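Local coordinates for protein bacilliredoxin BrxA (PDB 3FHK) that removes bacillithiol from S-bacillithiolated proteins as a dithiol bacilliredoxin and has disulfide isomerase activity, using a CXC motif on a thioredoxin-like fold, at residues A[48-53]-A[111-116]; A[35-40]-A[94-99]; A[28-33]-A[81-86]; A[68-73]-A[138-143]. The protein carries 2 engineered substitutions. All coordinates share one frame; numbering follows the deposited sequence.

Contact 1: residues A[48-53]-A[111-116]; sequences TLVVVN and ALLKGK
V50 and A111 face each other as a hydrogen-bonded antiparallel pair. V50 N donates to A111 O over 2.7 Å, nearly in line with that carbonyl (C=O...N angle 163°), and A111 N returns a bond to V50 O. Two residues back along 48-53 and two on along 111-116, T48 and L113 repeat the pattern: L113 N reaches T48 O at 2.7 Å in the carbonyl plane, whereas T48 N meets L113 O tilted 33° from its plane. Between them L49 and L112 form the non-hydrogen-bonded pair, where L112 CA lies 3.2 Å from T48 O in a CA-H...O contact. The end of L49 turns back toward the partner strand, putting CD1 3.7 Å from A111 O.

Side chains then sort to the two faces, L49 and L112 on one. T48, V50, A111 and L113 share the other, and its tightest point is V50 CG2 against L113 CD2 at 3.5 Å, short for two methyl groups. V50 CG2 sits anti to the carbonyl carbon, which turns it to L113. T48 and L113 run side by side, pointing the same way. Beyond this shell, M96 of helix 90-97, modelled in two conformers, packs on V50 and L113. T48 OG1 is held by N80 ND2 and also donates to a water that in turn donates to G115 O.

The segment axes run 148° apart, 4.7 Å at closest approach. Strand 47-53 has parallel strand 80-85 as its other neighbour, so this pairing is where the mixed sheet changes from parallel to antiparallel, as in the central sheet of the thioredoxin fold.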
loop_
_atom_site.group_PDB
_atom_site.type_symbol
_atom_site.label_atom_id
_atom_site.label_comp_id
_atom_site.label_asym_id
_atom_site.label_seq_id
_atom_site.Cartn_x
_atom_site.Cartn_y
_atom_site.Cartn_z
ATOM N N THR A 48 35.693 -16.271 -14.286
ATOM C CA THR A 48 34.295 -16.008 -14.029
ATOM C C THR A 48 34.037 -14.524 -13.839
ATOM O O THR A 48 34.779 -13.844 -13.137
ATOM C CB THR A 48 33.799 -16.752 -12.787
ATOM O OG1 THR A 48 33.764 -18.160 -13.057
ATOM C CG2 THR A 48 32.388 -16.274 -12.409
ATOM N N LEU A 49 32.993 -14.028 -14.498
ATOM C CA LEU A 49 32.451 -12.712 -14.194
ATOM C C LEU A 49 31.262 -12.887 -13.266
ATOM O O LEU A 49 30.281 -13.543 -13.609
ATOM C CB LEU A 49 32.020 -11.961 -15.456
ATOM C CG LEU A 49 31.421 -10.586 -15.149
ATOM C CD1 LEU A 49 32.471 -9.720 -14.495
ATOM C CD2 LEU A 49 30.849 -9.899 -16.408
ATOM N N VAL A 50 31.378 -12.319 -12.079
ATOM C CA VAL A 50 30.299 -12.325 -11.119
ATOM C C VAL A 50 29.706 -10.930 -11.141
ATOM O O VAL A 50 30.426 -9.923 -11.061
ATOM C CB VAL A 50 30.817 -12.656 -9.692
ATOM C CG1 VAL A 50 29.699 -12.526 -8.659
ATOM C CG2 VAL A 50 31.448 -14.071 -9.652
ATOM N N VAL A 51 28.393 -10.859 -11.281
ATOM C CA VAL A 51 27.712 -9.580 -11.173
ATOM C C VAL A 51 26.853 -9.585 -9.926
ATOM O O VAL A 51 25.995 -10.452 -9.742
ATOM C CB VAL A 51 26.834 -9.279 -12.396
ATOM C CG1 VAL A 51 26.058 -7.975 -12.185
ATOM C CG2 VAL A 51 27.695 -9.208 -13.651
ATOM N N VAL A 52 27.118 -8.634 -9.049
ATOM C CA VAL A 52 26.249 -8.428 -7.909
ATOM C C VAL A 52 25.169 -7.447 -8.312
ATOM O O VAL A 52 25.407 -6.236 -8.421
ATOM C CB VAL A 52 27.015 -7.917 -6.701
ATOM C CG1 VAL A 52 26.041 -7.599 -5.577
ATOM C CG2 VAL A 52 28.017 -8.966 -6.268
ATOM N N ASN A 53 23.984 -7.995 -8.550
ATOM C CA ASN A 53 22.878 -7.249 -9.114
ATOM C C ASN A 53 22.183 -6.431 -8.030
ATOM O O ASN A 53 22.462 -6.612 -6.844
ATOM C CB ASN A 53 21.908 -8.217 -9.797
ATOM C CG ASN A 53 21.062 -7.545 -10.865
ATOM O OD1 ASN A 53 21.208 -6.350 -11.135
ATOM N ND2 ASN A 53 20.163 -8.311 -11.470
ATOM N N ALA A 111 32.858 -8.821 -9.925
ATOM C CA ALA A 111 34.163 -9.426 -9.749
ATOM C C ALA A 111 34.516 -10.362 -10.893
ATOM O O ALA A 111 33.685 -11.159 -11.340
ATOM C CB ALA A 111 34.259 -10.164 -8.402
ATOM N N LEU A 112 35.755 -10.229 -11.364
ATOM C CA LEU A 112 36.383 -11.188 -12.256
ATOM C C LEU A 112 37.177 -12.167 -11.387
ATOM O O LEU A 112 38.069 -11.758 -10.628
ATOM C CB LEU A 112 37.332 -10.472 -13.218
ATOM C CG LEU A 112 37.399 -10.926 -14.684
ATOM C CD1 LEU A 112 38.793 -10.712 -15.261
ATOM C CD2 LEU A 112 36.972 -12.373 -14.867
ATOM N N LEU A 113 36.841 -13.451 -11.488
ATOM C CA LEU A 113 37.530 -14.506 -10.740
ATOM C C LEU A 113 38.457 -15.320 -11.622
ATOM O O LEU A 113 38.214 -15.482 -12.814
ATOM C CB LEU A 113 36.515 -15.491 -10.166
ATOM C CG LEU A 113 35.738 -15.174 -8.892
ATOM C CD1 LEU A 113 35.606 -13.684 -8.660
ATOM C CD2 LEU A 113 34.380 -15.847 -8.979
ATOM N N LYS A 114 39.520 -15.838 -11.020
ATOM C CA LYS A 114 40.271 -16.953 -11.577
ATOM C C LYS A 114 40.110 -18.027 -10.514
ATOM O O LYS A 114 40.454 -17.798 -9.353
ATOM C CB LYS A 114 41.742 -16.582 -11.758
ATOM C CG LYS A 114 42.645 -17.729 -12.193
ATOM C CD LYS A 114 43.015 -17.653 -13.671
ATOM C CE LYS A 114 41.889 -18.147 -14.567
ATOM N NZ LYS A 114 42.252 -18.131 -16.020
ATOM N N GLY A 115 39.551 -19.177 -10.885
ATOM C CA GLY A 115 39.057 -20.113 -9.891
ATOM C C GLY A 115 38.038 -19.388 -9.023
ATOM O O GLY A 115 37.088 -18.791 -9.536
ATOM N N LYS A 116 38.236 -19.409 -7.711
ATOM C CA LYS A 116 37.374 -18.633 -6.821
ATOM C C LYS A 116 38.087 -17.404 -6.230
ATOM O O LYS A 116 37.608 -16.789 -5.278
ATOM C CB LYS A 116 36.782 -19.516 -5.720
ATOM C CG LYS A 116 37.808 -20.185 -4.834
ATOM C CD LYS A 116 37.149 -21.086 -3.793
ATOM C CE LYS A 116 38.140 -21.475 -2.698
ATOM N NZ LYS A 116 37.477 -22.195 -1.569
HETATM O O HOH W 1 35.909 -18.919 -12.044
#

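Contact 2: residues A[35-40]-A[94-99]; sequences EEVENF and AKMREY. With SO4 (sulfate ion), chain F.
V37 CG1 and K95 CG both stand anti to their backbone N (chi1 174° and 175°), and these torsions bring the two branches together across the helix pair. V37 CG1 thereby comes within 3.5 Å of K95 CG, a close fit for two aliphatic carbons, and within 3.6 Å of the backbone N of M96. Bends at the next two torsions of K95 swing its amine away to E98, where NZ and OE1 form a 2.9 Å salt bridge on the syn side of the carboxylate, 34° out of its plane. E38 OE2 remains 4.2 Å from K95 NZ, beyond a salt bridge, though its charge probably still steadies the amine.

Helices 34-43 and 90-97 pack here on one side of the thioredoxin-like sheet, and V37 and M96 both reach down to V84 of strand 80-85. In the conformer given, one of two, M96 SD approaches V37 CG1 to 4.0 Å.

The outer margin is built differently. E38 crosses Y99 at about a right angle, its CG 3.7 Å from Y99 OH, and the same hydroxyl is hydrogen-bonded to E42.

Apart from this interface, R97 points away from helix 34-43 and presents the edge of its guanidinium to a sulfate, probably from the crystallisation liquor, with NH2 donating to O3 at 2.7 Å and NH1 to O4.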
loop_
_atom_site.group_PDB
_atom_site.type_symbol
_atom_site.label_atom_id
_atom_site.label_comp_id
_atom_site.label_asym_id
_atom_site.label_seq_id
_atom_site.Cartn_x
_atom_site.Cartn_y
_atom_site.Cartn_z
ATOM N N GLU A 35 23.755 -22.147 -0.710
ATOM C CA GLU A 35 24.233 -23.459 -1.133
ATOM C C GLU A 35 24.648 -23.457 -2.603
ATOM O O GLU A 35 25.685 -24.012 -2.968
ATOM C CB GLU A 35 23.159 -24.521 -0.897
ATOM C CG GLU A 35 23.608 -25.935 -1.234
ATOM N N GLU A 36 23.830 -22.830 -3.442
ATOM C CA GLU A 36 24.147 -22.681 -4.858
ATOM C C GLU A 36 25.440 -21.898 -5.078
ATOM O O GLU A 36 26.214 -22.199 -5.988
ATOM C CB GLU A 36 23.005 -21.979 -5.580
ATOM C CG GLU A 36 21.683 -22.684 -5.451
ATOM C CD GLU A 36 20.614 -22.055 -6.307
ATOM O OE1 GLU A 36 20.804 -20.906 -6.755
ATOM O OE2 GLU A 36 19.579 -22.712 -6.531
ATOM N N VAL A 37 25.667 -20.884 -4.251
ATOM C CA VAL A 37 26.891 -20.101 -4.346
ATOM C C VAL A 37 28.103 -20.960 -3.992
ATOM O O VAL A 37 29.103 -20.960 -4.705
ATOM C CB VAL A 37 26.837 -18.845 -3.454
ATOM C CG1 VAL A 37 28.185 -18.128 -3.454
ATOM C CG2 VAL A 37 25.735 -17.910 -3.922
ATOM N N GLU A 38 28.007 -21.700 -2.893
ATOM C CA GLU A 38 29.078 -22.611 -2.497
ATOM C C GLU A 38 29.347 -23.624 -3.593
ATOM O O GLU A 38 30.493 -23.829 -3.996
ATOM C CB GLU A 38 28.721 -23.343 -1.206
ATOM C CG GLU A 38 29.213 -22.664 0.053
ATOM C CD GLU A 38 28.654 -23.307 1.305
ATOM O OE1 GLU A 38 27.413 -23.443 1.399
ATOM O OE2 GLU A 38 29.455 -23.674 2.195
ATOM N N ASN A 39 28.278 -24.252 -4.071
ATOM C CA ASN A 39 28.377 -25.231 -5.145
ATOM C C ASN A 39 29.167 -24.714 -6.328
ATOM O O ASN A 39 30.136 -25.332 -6.754
ATOM C CB ASN A 39 26.991 -25.668 -5.607
ATOM C CG ASN A 39 26.608 -27.026 -5.076
ATOM O OD1 ASN A 39 27.234 -28.034 -5.416
ATOM N ND2 ASN A 39 25.571 -27.071 -4.244
ATOM N N PHE A 40 28.748 -23.574 -6.864
ATOM C CA PHE A 40 29.449 -23.017 -8.001
ATOM C C PHE A 40 30.898 -22.681 -7.650
ATOM O O PHE A 40 31.819 -23.153 -8.301
ATOM C CB PHE A 40 28.754 -21.774 -8.556
ATOM C CG PHE A 40 29.565 -21.082 -9.605
ATOM C CD1 PHE A 40 29.605 -21.581 -10.907
ATOM C CD2 PHE A 40 30.346 -19.975 -9.284
ATOM C CE1 PHE A 40 30.385 -20.974 -11.874
ATOM C CE2 PHE A 40 31.122 -19.356 -10.246
ATOM C CZ PHE A 40 31.148 -19.856 -11.543
ATOM N N ALA A 94 25.459 -12.588 0.451
ATOM C CA ALA A 94 26.323 -12.626 1.642
ATOM C C ALA A 94 27.375 -13.732 1.535
ATOM O O ALA A 94 28.529 -13.547 1.907
ATOM C CB ALA A 94 25.493 -12.801 2.928
ATOM N N LYS A 95 26.956 -14.879 1.015
ATOM C CA LYS A 95 27.848 -16.001 0.742
ATOM C C LYS A 95 28.862 -15.707 -0.384
ATOM O O LYS A 95 30.039 -16.022 -0.257
ATOM C CB LYS A 95 27.018 -17.251 0.422
ATOM C CG LYS A 95 27.824 -18.469 0.008
ATOM C CD LYS A 95 28.886 -18.795 1.036
ATOM C CE LYS A 95 28.277 -18.954 2.413
ATOM N NZ LYS A 95 29.235 -19.598 3.353
ATOM N N MET A 96 28.404 -15.116 -1.480
ATOM C CA MET A 96 29.329 -14.751 -2.546
ATOM C C MET A 96 30.376 -13.767 -2.026
ATOM O O MET A 96 31.570 -13.907 -2.301
ATOM C CB MET A 96 28.586 -14.161 -3.746
ATOM C CG MET A 96 29.452 -13.972 -4.983
ATOM S SD MET A 96 30.361 -15.462 -5.454
ATOM C CE MET A 96 31.497 -14.774 -6.629
ATOM N N ARG A 97 29.926 -12.783 -1.256
ATOM C CA ARG A 97 30.822 -11.744 -0.760
ATOM C C ARG A 97 31.920 -12.298 0.151
ATOM O O ARG A 97 33.012 -11.738 0.214
ATOM C CB ARG A 97 30.036 -10.596 -0.104
ATOM C CG ARG A 97 29.259 -9.706 -1.122
ATOM C CD ARG A 97 28.296 -8.743 -0.409
ATOM N NE ARG A 97 27.812 -7.693 -1.297
ATOM C CZ ARG A 97 26.771 -6.899 -1.039
ATOM N NH1 ARG A 97 26.071 -7.030 0.085
ATOM N NH2 ARG A 97 26.408 -5.976 -1.922
ATOM N N GLU A 98 31.646 -13.411 0.824
ATOM C CA GLU A 98 32.651 -14.058 1.661
ATOM C C GLU A 98 33.909 -14.420 0.872
ATOM O O GLU A 98 34.995 -14.522 1.444
ATOM C CB GLU A 98 32.082 -15.314 2.312
ATOM C CG GLU A 98 31.151 -15.060 3.482
ATOM C CD GLU A 98 30.621 -16.353 4.070
ATOM O OE1 GLU A 98 31.109 -17.428 3.665
ATOM O OE2 GLU A 98 29.717 -16.300 4.928
ATOM N N TYR A 99 33.752 -14.620 -0.434
ATOM C CA TYR A 99 34.859 -15.009 -1.305
ATOM C C TYR A 99 35.666 -13.803 -1.787
ATOM O O TYR A 99 36.791 -13.959 -2.263
ATOM C CB TYR A 99 34.334 -15.780 -2.527
ATOM C CG TYR A 99 33.773 -17.153 -2.218
ATOM C CD1 TYR A 99 34.572 -18.290 -2.287
ATOM C CD2 TYR A 99 32.452 -17.307 -1.840
ATOM C CE1 TYR A 99 34.059 -19.551 -1.990
ATOM C CE2 TYR A 99 31.930 -18.552 -1.540
ATOM C CZ TYR A 99 32.731 -19.669 -1.622
ATOM O OH TYR A 99 32.189 -20.899 -1.331
HETATM S S SO4 F . 23.385 -4.533 -0.239
HETATM O O1 SO4 F . 23.354 -3.531 0.819
HETATM O O2 SO4 F . 22.106 -4.496 -0.938
HETATM O O3 SO4 F . 24.488 -4.181 -1.136
HETATM O O4 SO4 F . 23.569 -5.896 0.280
#

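Contact 3: residues A[28-33]-A[81-86]; sequences FEELTT and TVTVFA
F28 lies against T81 at the edge of the thioredoxin-like sheet, where the short strand 29-30 joins strand 80-85 in parallel. The packing is dense at this end. T81 CB stands over one face of the F28 ring, 3.6 Å from the centroid and 14° off the normal, a CH-pi contact. L49 and V51 of strand 47-53 also touch F28.

The backbones are joined by three bonds. E29 N donates to T81 O, and T83 N to E29 O at 2.8 Å; both donors lie about 30° from the acceptor's plane. L31 N meets T83 O at 2.9 Å, almost in line with the carbonyl. L31 CD1 reaches V82 CG2 at 3.8 Å, and helix 34-43 covers this face with V37 and F40.

The two glutamates make the looser side. E29 is exposed: its CB is 4.2 Å from V82 CG1, but the extended chain, with CG anti to the backbone N (chi1 175°), carries the carboxylate away. E30 brushes T83 CG2 with its CG and sends OE2 to a salt bridge with R20. Past L31 direct pairing gives way to a water, which donates to L31 O at 2.6 Å and accepts from F85 N.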
loop_
_atom_site.group_PDB
_atom_site.type_symbol
_atom_site.label_atom_id
_atom_site.label_comp_id
_atom_site.label_asym_id
_atom_site.label_seq_id
_atom_site.Cartn_x
_atom_site.Cartn_y
_atom_site.Cartn_z
ATOM N N PHE A 28 23.953 -15.329 -17.944
ATOM C CA PHE A 28 24.403 -15.278 -16.542
ATOM C C PHE A 28 23.549 -16.198 -15.683
ATOM O O PHE A 28 22.324 -16.050 -15.615
ATOM C CB PHE A 28 24.390 -13.856 -15.953
ATOM C CG PHE A 28 25.407 -12.944 -16.563
ATOM C CD1 PHE A 28 25.323 -12.589 -17.908
ATOM C CD2 PHE A 28 26.452 -12.442 -15.803
ATOM C CE1 PHE A 28 26.266 -11.750 -18.490
ATOM C CE2 PHE A 28 27.398 -11.593 -16.370
ATOM C CZ PHE A 28 27.308 -11.249 -17.717
ATOM N N GLU A 29 24.208 -17.159 -15.046
ATOM C CA GLU A 29 23.535 -18.082 -14.149
ATOM C C GLU A 29 23.227 -17.444 -12.802
ATOM O O GLU A 29 24.104 -16.870 -12.145
ATOM C CB GLU A 29 24.369 -19.341 -13.935
ATOM C CG GLU A 29 23.764 -20.282 -12.914
ATOM C CD GLU A 29 24.425 -21.639 -12.920
ATOM O OE1 GLU A 29 24.882 -22.063 -14.003
ATOM O OE2 GLU A 29 24.485 -22.281 -11.850
ATOM N N GLU A 30 21.969 -17.559 -12.401
ATOM C CA GLU A 30 21.517 -17.089 -11.101
ATOM C C GLU A 30 21.978 -18.021 -9.990
ATOM O O GLU A 30 21.792 -19.228 -10.073
ATOM C CB GLU A 30 19.991 -17.014 -11.064
ATOM C CG GLU A 30 19.439 -15.671 -11.399
ATOM C CD GLU A 30 17.997 -15.522 -10.973
ATOM O OE1 GLU A 30 17.149 -16.331 -11.409
ATOM O OE2 GLU A 30 17.714 -14.584 -10.200
ATOM N N LEU A 31 22.588 -17.458 -8.954
ATOM C CA LEU A 31 22.794 -18.209 -7.722
ATOM C C LEU A 31 21.942 -17.545 -6.662
ATOM O O LEU A 31 22.244 -16.451 -6.212
ATOM C CB LEU A 31 24.266 -18.242 -7.335
ATOM C CG LEU A 31 25.155 -18.717 -8.492
ATOM C CD1 LEU A 31 26.585 -18.246 -8.300
ATOM C CD2 LEU A 31 25.097 -20.232 -8.664
ATOM N N THR A 32 20.855 -18.205 -6.287
ATOM C CA THR A 32 19.808 -17.578 -5.491
ATOM C C THR A 32 19.834 -18.083 -4.048
ATOM O O THR A 32 18.999 -17.720 -3.220
ATOM C CB THR A 32 18.437 -17.874 -6.126
ATOM O OG1 THR A 32 18.104 -19.254 -5.919
ATOM C CG2 THR A 32 18.481 -17.593 -7.636
ATOM N N THR A 33 20.833 -18.905 -3.762
ATOM C CA THR A 33 20.907 -19.648 -2.518
ATOM C C THR A 33 22.359 -19.766 -2.059
ATOM O O THR A 33 23.271 -19.921 -2.874
ATOM C CB THR A 33 20.304 -21.049 -2.719
ATOM O OG1 THR A 33 18.907 -21.016 -2.391
ATOM C CG2 THR A 33 20.997 -22.066 -1.861
ATOM N N THR A 81 29.791 -16.943 -16.276
ATOM C CA THR A 81 29.101 -15.718 -15.901
ATOM C C THR A 81 27.989 -16.082 -14.936
ATOM O O THR A 81 27.190 -16.985 -15.191
ATOM C CB THR A 81 28.441 -15.055 -17.114
ATOM O OG1 THR A 81 27.660 -16.033 -17.799
ATOM C CG2 THR A 81 29.485 -14.488 -18.066
ATOM N N VAL A 82 27.939 -15.390 -13.811
ATOM C CA VAL A 82 26.947 -15.720 -12.802
ATOM C C VAL A 82 26.572 -14.457 -12.054
ATOM O O VAL A 82 27.263 -13.439 -12.119
ATOM C CB VAL A 82 27.462 -16.781 -11.804
ATOM C CG1 VAL A 82 28.051 -17.970 -12.545
ATOM C CG2 VAL A 82 28.479 -16.179 -10.865
ATOM N N THR A 83 25.456 -14.509 -11.359
ATOM C CA THR A 83 25.019 -13.329 -10.660
ATOM C C THR A 83 24.328 -13.689 -9.366
ATOM O O THR A 83 23.735 -14.762 -9.231
ATOM C CB THR A 83 24.096 -12.448 -11.548
ATOM O OG1 THR A 83 23.588 -11.364 -10.769
ATOM C CG2 THR A 83 22.937 -13.264 -12.121
ATOM N N VAL A 84 24.456 -12.786 -8.409
ATOM C CA VAL A 84 23.687 -12.838 -7.189
ATOM C C VAL A 84 22.981 -11.502 -7.101
ATOM O O VAL A 84 23.521 -10.482 -7.534
ATOM C CB VAL A 84 24.588 -13.043 -5.962
ATOM C CG1 VAL A 84 25.063 -14.498 -5.882
ATOM C CG2 VAL A 84 25.773 -12.089 -6.025
ATOM N N PHE A 85 21.772 -11.510 -6.551
ATOM C CA PHE A 85 20.943 -10.320 -6.512
ATOM C C PHE A 85 20.894 -9.724 -5.117
ATOM O O PHE A 85 20.128 -10.171 -4.267
ATOM C CB PHE A 85 19.523 -10.635 -6.984
ATOM C CG PHE A 85 18.823 -9.455 -7.590
ATOM C CD1 PHE A 85 18.666 -8.290 -6.869
ATOM C CD2 PHE A 85 18.338 -9.502 -8.886
ATOM C CE1 PHE A 85 18.029 -7.194 -7.418
ATOM C CE2 PHE A 85 17.707 -8.404 -9.438
ATOM C CZ PHE A 85 17.555 -7.246 -8.698
ATOM N N ALA A 86 21.699 -8.697 -4.883
ATOM C CA ALA A 86 21.754 -8.090 -3.554
ATOM C C ALA A 86 20.391 -7.537 -3.137
ATOM O O ALA A 86 19.666 -6.963 -3.947
ATOM C CB ALA A 86 22.807 -6.997 -3.518
HETATM O O HOH W 2 20.981 -14.231 -6.812
#

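Contact 4: residues A[68-73]-A[138-143]; sequences TQAVLQ and NLTAAF
The F143 ring is met differently on its face and at its edge. Over one face, offset toward the rim, sits O of L139, 3.3 Å above the plane and one turn back in the same helix. At the edge is the backbone carbonyl of A70: its O lies 3.8 Å from F143 CE1, close to the ring plane. V71 CG2 comes in obliquely, 4.0 Å from CZ. With CG anti to its own carbonyl carbon (chi1 -65°), F143 holds the ring across the gap between the helices.

A70 is the residue most enclosed by the opposite segment, and its CB points toward 138-143. Three side chains of that segment contact the methyl: L139 through CD1 at 3.7 Å, T140 through CG2 at 4.0 Å, and F143 through CE1 at 3.9 Å. The threonine turns its methyl to A70 while its OG1 is hydrogen-bonded back to M136 O of its own helix.

The segment axes pass 9.5 Å apart with their directions differing by 41°, and the nearest CA atoms, of A70 and T140, are 6.1 Å apart. Helices 57-73 and 132-146 lie on the same side of the thioredoxin-like sheet, since V71, L139 and F143 all rest on L49 of strand 47-53.

Every side-chain contact between these segments is made by carbon, so the contact relies on apolar burial rather than directed bonds; the one polar touch is the A70 carbonyl at the aromatic edge, probably a mildly favourable electrostatic one.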
loop_
_atom_site.group_PDB
_atom_site.type_symbol
_atom_site.label_atom_id
_atom_site.label_comp_id
_atom_site.label_asym_id
_atom_site.label_seq_id
_atom_site.Cartn_x
_atom_site.Cartn_y
_atom_site.Cartn_z
ATOM N N THR A 68 26.691 -7.312 -19.710
ATOM C CA THR A 68 26.213 -8.201 -20.766
ATOM C C THR A 68 26.824 -7.852 -22.125
ATOM O O THR A 68 27.083 -8.736 -22.939
ATOM C CB THR A 68 24.661 -8.235 -20.844
ATOM O OG1 THR A 68 24.157 -6.944 -21.211
ATOM C CG2 THR A 68 24.078 -8.646 -19.493
ATOM N N GLN A 69 27.067 -6.563 -22.350
ATOM C CA GLN A 69 27.657 -6.108 -23.601
ATOM C C GLN A 69 29.153 -6.401 -23.667
ATOM O O GLN A 69 29.661 -6.813 -24.713
ATOM C CB GLN A 69 27.367 -4.619 -23.833
ATOM C CG GLN A 69 25.906 -4.339 -24.207
ATOM C CD GLN A 69 25.504 -2.877 -24.057
ATOM O OE1 GLN A 69 24.387 -2.572 -23.638
ATOM N NE2 GLN A 69 26.413 -1.970 -24.400
ATOM N N ALA A 70 29.860 -6.197 -22.557
ATOM C CA ALA A 70 31.291 -6.474 -22.532
ATOM C C ALA A 70 31.530 -7.941 -22.857
ATOM O O ALA A 70 32.434 -8.294 -23.621
ATOM C CB ALA A 70 31.894 -6.115 -21.158
ATOM N N VAL A 71 30.679 -8.791 -22.295
ATOM C CA VAL A 71 30.800 -10.233 -22.458
ATOM C C VAL A 71 30.482 -10.726 -23.869
ATOM O O VAL A 71 31.037 -11.734 -24.332
ATOM C CB VAL A 71 29.923 -10.957 -21.423
ATOM C CG1 VAL A 71 29.389 -12.250 -21.968
ATOM C CG2 VAL A 71 30.731 -11.194 -20.134
ATOM N N LEU A 72 29.590 -10.018 -24.552
ATOM C CA LEU A 72 29.158 -10.429 -25.876
ATOM C C LEU A 72 30.035 -9.828 -26.967
ATOM O O LEU A 72 30.156 -10.391 -28.064
ATOM C CB LEU A 72 27.706 -10.020 -26.095
ATOM C CG LEU A 72 26.638 -10.855 -25.390
ATOM C CD1 LEU A 72 25.278 -10.180 -25.546
ATOM C CD2 LEU A 72 26.611 -12.278 -25.952
ATOM N N GLN A 73 30.657 -8.694 -26.653
ATOM C CA GLN A 73 31.374 -7.909 -27.651
ATOM C C GLN A 73 32.886 -8.141 -27.686
ATOM O O GLN A 73 33.517 -7.977 -28.729
ATOM C CB GLN A 73 31.076 -6.426 -27.450
ATOM C CG GLN A 73 29.645 -6.055 -27.817
ATOM C CD GLN A 73 29.295 -4.630 -27.447
ATOM O OE1 GLN A 73 28.141 -4.324 -27.140
ATOM N NE2 GLN A 73 30.296 -3.748 -27.460
ATOM N N ASN A 138 36.520 -0.759 -18.709
ATOM C CA ASN A 138 37.014 -1.319 -17.464
ATOM C C ASN A 138 36.958 -2.839 -17.528
ATOM O O ASN A 138 37.957 -3.515 -17.313
ATOM C CB ASN A 138 36.173 -0.793 -16.294
ATOM C CG ASN A 138 36.718 -1.207 -14.936
ATOM O OD1 ASN A 138 37.431 -2.203 -14.812
ATOM N ND2 ASN A 138 36.369 -0.444 -13.903
ATOM N N LEU A 139 35.777 -3.370 -17.828
ATOM C CA LEU A 139 35.576 -4.813 -17.926
ATOM C C LEU A 139 36.471 -5.449 -18.984
ATOM O O LEU A 139 37.140 -6.445 -18.721
ATOM C CB LEU A 139 34.116 -5.126 -18.261
ATOM C CG LEU A 139 33.144 -5.166 -17.089
ATOM C CD1 LEU A 139 31.704 -5.188 -17.566
ATOM C CD2 LEU A 139 33.439 -6.380 -16.225
ATOM N N THR A 140 36.470 -4.877 -20.186
ATOM C CA THR A 140 37.167 -5.492 -21.308
ATOM C C THR A 140 38.682 -5.494 -21.134
ATOM O O THR A 140 39.355 -6.449 -21.522
ATOM C CB THR A 140 36.775 -4.842 -22.672
ATOM O OG1 THR A 140 37.116 -3.452 -22.667
ATOM C CG2 THR A 140 35.295 -4.993 -22.924
ATOM N N ALA A 141 39.215 -4.425 -20.550
ATOM C CA ALA A 141 40.637 -4.362 -20.242
ATOM C C ALA A 141 40.997 -5.431 -19.218
ATOM O O ALA A 141 42.100 -5.977 -19.239
ATOM C CB ALA A 141 41.014 -2.985 -19.728
ATOM N N ALA A 142 40.054 -5.724 -18.324
ATOM C CA ALA A 142 40.221 -6.801 -17.357
ATOM C C ALA A 142 40.136 -8.156 -18.056
ATOM O O ALA A 142 40.950 -9.030 -17.789
ATOM C CB ALA A 142 39.178 -6.695 -16.243
ATOM N N PHE A 143 39.164 -8.329 -18.959
ATOM C CA PHE A 143 39.064 -9.578 -19.726
ATOM C C PHE A 143 40.352 -9.850 -20.483
ATOM O O PHE A 143 40.835 -10.975 -20.535
ATOM C CB PHE A 143 37.906 -9.546 -20.722
ATOM C CG PHE A 143 36.543 -9.476 -20.083
ATOM C CD1 PHE A 143 35.421 -9.184 -20.854
ATOM C CD2 PHE A 143 36.386 -9.683 -18.721
ATOM C CE1 PHE A 143 34.157 -9.118 -20.281
ATOM C CE2 PHE A 143 35.125 -9.612 -18.137
ATOM C CZ PHE A 143 34.011 -9.332 -18.916
#

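From the N terminus, helix 2-24 leads into 28-33, which contact 3 joins to 81-86, closing a loop of 47 residues. Contact 2 starts next, at 35-40, and closes at 94-99; contact 1 starts at 48-53 and ends at 111-116; contact 4 runs from 68-73 to 138-143. Each opens before the previous one has closed, so every pair crosses and none nests. Contacts 1 and 3 meet within the sheet through neighbouring strands 47-53 and 80-85. Contacts 2 and 4 pair helices on opposite sides of the chain's centre, their nearest atoms about 12 Å apart, and both touch contact 1: F40 reaches T48, and F143 reaches L49.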